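Local coordinates for bifunctional protein PutA (Bradyrhizobium diazoefficiens, PDB 6BSN) that probably oxidises proline to glutamate in two steps, pairing an FAD-dependent proline dehydrogenase with an NAD-dependent aldehyde dehydrogenase in one chain, at residues A[205-210]-A[243-248]. The protein carries 1 engineered substitution. Numbering follows the deposited sequence.
Sequences ADARRY and LHPRFE. With PRO (proline), chain G.
With CD2 folded back by a chi1 of -65°, the side chain of Leu-243 comes within 4.4 Å of the Tyr-210 backbone C. Ala-207 CB packs on Leu-243 O at 3.7 Å and also reaches Pro-245 CD. No direct hydrogen bond joins helix and loop; instead one water bridges Ala-207 O and Leu-243 O. Beyond this seam the loop turns to ligand binding. His-244 ND1 accepts the backbone N-H of Arg-246 (3.1 Å), tilted from the ring plane, and His-244 NE2 is hydrogen-bonded to Glu-258. Bent at chi2 and chi3, the Arg-246 chain presents its guanidinium flat to the bound proline, whose CG sits over the centre of one face, 3.8 Å from Arg-246 CZ. Arg-246 grips Glu-248 in a side-on salt bridge, in which NH2 meets the syn lone pair of Glu-248 OE1 at 2.7 Å, while NE reaches OE2 from above the carboxylate plane; His-832 also bonds OE2. With an alanine here in place of Arg-246, the proline ring is likely to lose this flat partner and Glu-248 its charged mate. The example shows a strand-to-helix loop of the proline dehydrogenase barrel, packed against the preceding helix 204-223, building part of a remote proline site.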
ATOM      1  N   ALA A 205      54.749  21.118  22.634  1.00 28.89           N
ATOM      2  CA  ALA A 205      55.782  20.885  21.633  1.00 31.87           C
ATOM      3  C   ALA A 205      55.199  20.947  20.213  1.00 32.42           C
ATOM      4  O   ALA A 205      55.825  21.515  19.314  1.00 31.17           O
ATOM      5  CB  ALA A 205      56.496  19.552  21.908  1.00 24.54           C
ATOM      6  N   ASP A 206      53.977  20.418  20.003  1.00 29.89           N
ATOM      7  CA  ASP A 206      53.317  20.527  18.699  1.00 27.15           C
ATOM      8  C   ASP A 206      53.209  21.984  18.248  1.00 29.45           C
ATOM      9  O   ASP A 206      53.479  22.312  17.087  1.00 29.99           O
ATOM     10  CB  ASP A 206      51.911  19.928  18.750  1.00 33.21           C
ATOM     11  CG  ASP A 206      51.887  18.420  18.570  1.00 43.30           C
ATOM     12  OD1 ASP A 206      52.915  17.834  18.171  1.00 34.53           O
ATOM     13  OD2 ASP A 206      50.801  17.834  18.836  1.00 44.44           O
ATOM     14  N   ALA A 207      52.758  22.864  19.148  1.00 26.02           N
ATOM     15  CA  ALA A 207      52.503  24.248  18.771  1.00 29.78           C
ATOM     16  C   ALA A 207      53.788  24.955  18.357  1.00 33.33           C
ATOM     17  O   ALA A 207      53.775  25.763  17.419  1.00 34.77           O
ATOM     18  CB  ALA A 207      51.828  25.001  19.919  1.00 26.65           C
ATOM     19  N   ARG A 208      54.901  24.677  19.061  1.00 34.36           N
ATOM     20  CA  ARG A 208      56.210  25.229  18.687  1.00 31.20           C
ATOM     21  C   ARG A 208      56.685  24.667  17.352  1.00 30.27           C
ATOM     22  O   ARG A 208      57.247  25.396  16.524  1.00 31.38           O
ATOM     23  CB  ARG A 208      57.244  24.939  19.783  1.00 31.74           C
ATOM     24  CG  ARG A 208      56.920  25.572  21.135  1.00 38.74           C
ATOM     25  CD  ARG A 208      58.126  25.622  22.080  1.00 39.37           C
ATOM     26  NE  ARG A 208      58.591  24.290  22.451  1.00 45.72           N
ATOM     27  CZ  ARG A 208      58.055  23.564  23.432  1.00 50.10           C
ATOM     28  NH1 ARG A 208      57.036  24.047  24.138  1.00 44.91           N
ATOM     29  NH2 ARG A 208      58.539  22.361  23.711  1.00 47.46           N
ATOM     30  N   ARG A 209      56.484  23.367  17.132  1.00 26.08           N
ATOM     31  CA  ARG A 209      56.942  22.760  15.893  1.00 27.32           C
ATOM     32  C   ARG A 209      56.201  23.353  14.693  1.00 29.67           C
ATOM     33  O   ARG A 209      56.817  23.685  13.676  1.00 28.43           O
ATOM     34  CB  ARG A 209      56.756  21.241  15.972  1.00 24.92           C
ATOM     35  CG  ARG A 209      56.855  20.534  14.633  1.00 31.01           C
ATOM     36  CD  ARG A 209      56.841  19.015  14.789  1.00 31.90           C
ATOM     37  NE  ARG A 209      55.546  18.554  15.308  1.00 37.52           N
ATOM     38  CZ  ARG A 209      54.479  18.289  14.558  1.00 39.68           C
ATOM     39  NH1 ARG A 209      54.525  18.430  13.223  1.00 32.67           N
ATOM     40  NH2 ARG A 209      53.364  17.871  15.145  1.00 41.93           N
ATOM     41  N   TYR A 210      54.879  23.525  14.803  1.00 25.46           N
ATOM     42  CA  TYR A 210      54.135  24.107  13.689  1.00 26.14           C
ATOM     43  C   TYR A 210      54.542  25.554  13.452  1.00 26.68           C
ATOM     44  O   TYR A 210      54.642  25.984  12.294  1.00 27.36           O
ATOM     45  CB  TYR A 210      52.620  24.015  13.921  1.00 26.35           C
ATOM     46  CG  TYR A 210      52.086  22.612  13.810  1.00 27.82           C
ATOM     47  CD1 TYR A 210      51.452  22.003  14.880  1.00 29.93           C
ATOM     48  CD2 TYR A 210      52.248  21.881  12.634  1.00 20.26           C
ATOM     49  CE1 TYR A 210      50.972  20.722  14.783  1.00 34.30           C
ATOM     50  CE2 TYR A 210      51.786  20.595  12.524  1.00 22.39           C
ATOM     51  CZ  TYR A 210      51.134  20.020  13.599  1.00 34.18           C
ATOM     52  OH  TYR A 210      50.646  18.746  13.507  1.00 35.40           O
ATOM     53  N   LEU A 243      48.675  26.302  16.066  1.00 28.69           N
ATOM     54  CA  LEU A 243      49.570  27.181  16.801  1.00 25.13           C
ATOM     55  C   LEU A 243      49.248  27.255  18.278  1.00 30.21           C
ATOM     56  O   LEU A 243      49.925  27.986  19.011  1.00 32.46           O
ATOM     57  CB  LEU A 243      49.533  28.573  16.199  1.00 21.99           C
ATOM     58  CG  LEU A 243      50.073  28.631  14.779  1.00 24.98           C
ATOM     59  CD1 LEU A 243      49.704  29.973  14.143  1.00 22.12           C
ATOM     60  CD2 LEU A 243      51.580  28.419  14.852  1.00 25.45           C
ATOM     61  N   HIS A 244      48.254  26.506  18.735  1.00 30.90           N
ATOM     62  CA  HIS A 244      47.871  26.556  20.135  1.00 26.88           C
ATOM     63  C   HIS A 244      47.211  25.236  20.524  1.00 29.33           C
ATOM     64  O   HIS A 244      46.343  24.744  19.793  1.00 32.11           O
ATOM     65  CB  HIS A 244      46.938  27.729  20.398  1.00 25.94           C
ATOM     66  CG  HIS A 244      46.754  28.024  21.847  1.00 28.79           C
ATOM     67  ND1 HIS A 244      45.888  27.309  22.644  1.00 23.24           N
ATOM     68  CD2 HIS A 244      47.356  28.929  22.654  1.00 25.55           C
ATOM     69  CE1 HIS A 244      45.947  27.773  23.879  1.00 26.01           C
ATOM     70  NE2 HIS A 244      46.832  28.756  23.913  1.00 29.88           N
ATOM     71  N   PRO A 245      47.617  24.622  21.646  1.00 24.53           N
ATOM     72  CA  PRO A 245      47.143  23.266  21.979  1.00 28.18           C
ATOM     73  C   PRO A 245      45.747  23.188  22.603  1.00 33.61           C
ATOM     74  O   PRO A 245      45.214  22.074  22.744  1.00 30.38           O
ATOM     75  CB  PRO A 245      48.206  22.765  22.969  1.00 23.72           C
ATOM     76  CG  PRO A 245      48.725  24.017  23.624  1.00 28.25           C
ATOM     77  CD  PRO A 245      48.709  25.074  22.530  1.00 28.38           C
ATOM     78  N   ARG A 246      45.140  24.299  23.017  1.00 29.24           N
ATOM     79  CA  ARG A 246      43.736  24.284  23.439  1.00 33.08           C
ATOM     80  C   ARG A 246      43.035  25.458  22.769  1.00 27.26           C
ATOM     81  O   ARG A 246      42.553  26.373  23.429  1.00 27.37           O
ATOM     82  CB  ARG A 246      43.510  24.355  24.965  1.00 30.88           C
ATOM     83  CG  ARG A 246      44.072  23.221  25.840  1.00 29.74           C
ATOM     84  CD  ARG A 246      43.421  21.841  25.651  1.00 25.62           C
ATOM     85  NE  ARG A 246      41.956  21.862  25.651  1.00 30.49           N
ATOM     86  CZ  ARG A 246      41.185  20.766  25.691  1.00 33.26           C
ATOM     87  NH1 ARG A 246      41.726  19.556  25.766  1.00 26.95           N
ATOM     88  NH2 ARG A 246      39.862  20.878  25.649  1.00 27.15           N
ATOM     89  N   PHE A 247      42.985  25.429  21.438  1.00 26.69           N
ATOM     90  CA  PHE A 247      42.341  26.487  20.663  1.00 23.73           C
ATOM     91  C   PHE A 247      40.839  26.249  20.691  1.00 23.64           C
ATOM     92  O   PHE A 247      40.281  25.537  19.858  1.00 25.86           O
ATOM     93  CB  PHE A 247      42.892  26.538  19.240  1.00 26.70           C
ATOM     94  CG  PHE A 247      42.333  27.660  18.452  1.00 24.11           C
ATOM     95  CD1 PHE A 247      41.547  27.412  17.344  1.00 20.94           C
ATOM     96  CD2 PHE A 247      42.522  28.976  18.876  1.00 25.73           C
ATOM     97  CE1 PHE A 247      40.990  28.455  16.627  1.00 28.44           C
ATOM     98  CE2 PHE A 247      41.965  30.032  18.169  1.00 24.89           C
ATOM     99  CZ  PHE A 247      41.201  29.775  17.041  1.00 28.39           C
ATOM    100  N   GLU A 248      40.177  26.839  21.688  1.00 25.98           N
ATOM    101  CA  GLU A 248      38.769  26.574  21.943  1.00 23.77           C
ATOM    102  C   GLU A 248      38.210  27.772  22.701  1.00 25.73           C
ATOM    103  O   GLU A 248      38.934  28.451  23.439  1.00 28.02           O
ATOM    104  CB  GLU A 248      38.575  25.272  22.753  1.00 21.82           C
ATOM    105  CG  GLU A 248      39.115  25.418  24.205  1.00 28.91           C
ATOM    106  CD  GLU A 248      39.326  24.096  24.953  1.00 31.17           C
ATOM    107  OE1 GLU A 248      38.859  23.037  24.484  1.00 30.82           O
ATOM    108  OE2 GLU A 248      39.998  24.120  26.007  1.00 31.63           O
TER
HETATM  109  N   PRO G2005      39.131  19.995  21.406  0.89 53.82           N
HETATM  110  CA  PRO G2005      39.070  21.397  21.043  0.89 53.11           C
HETATM  111  C   PRO G2005      38.364  21.609  19.679  0.89 53.49           C
HETATM  112  O   PRO G2005      38.444  20.739  18.768  0.89 54.58           O
HETATM  113  CB  PRO G2005      40.471  21.950  21.016  0.89 55.31           C
HETATM  114  CG  PRO G2005      41.284  20.978  21.862  0.89 57.92           C
HETATM  115  CD  PRO G2005      40.403  19.699  21.994  0.89 54.18           C
HETATM  116  OXT PRO G2005      37.703  22.665  19.467  0.89 54.72           O
HETATM  117  O   HOH W   1      52.767  28.309  18.506  1.00 34.84           O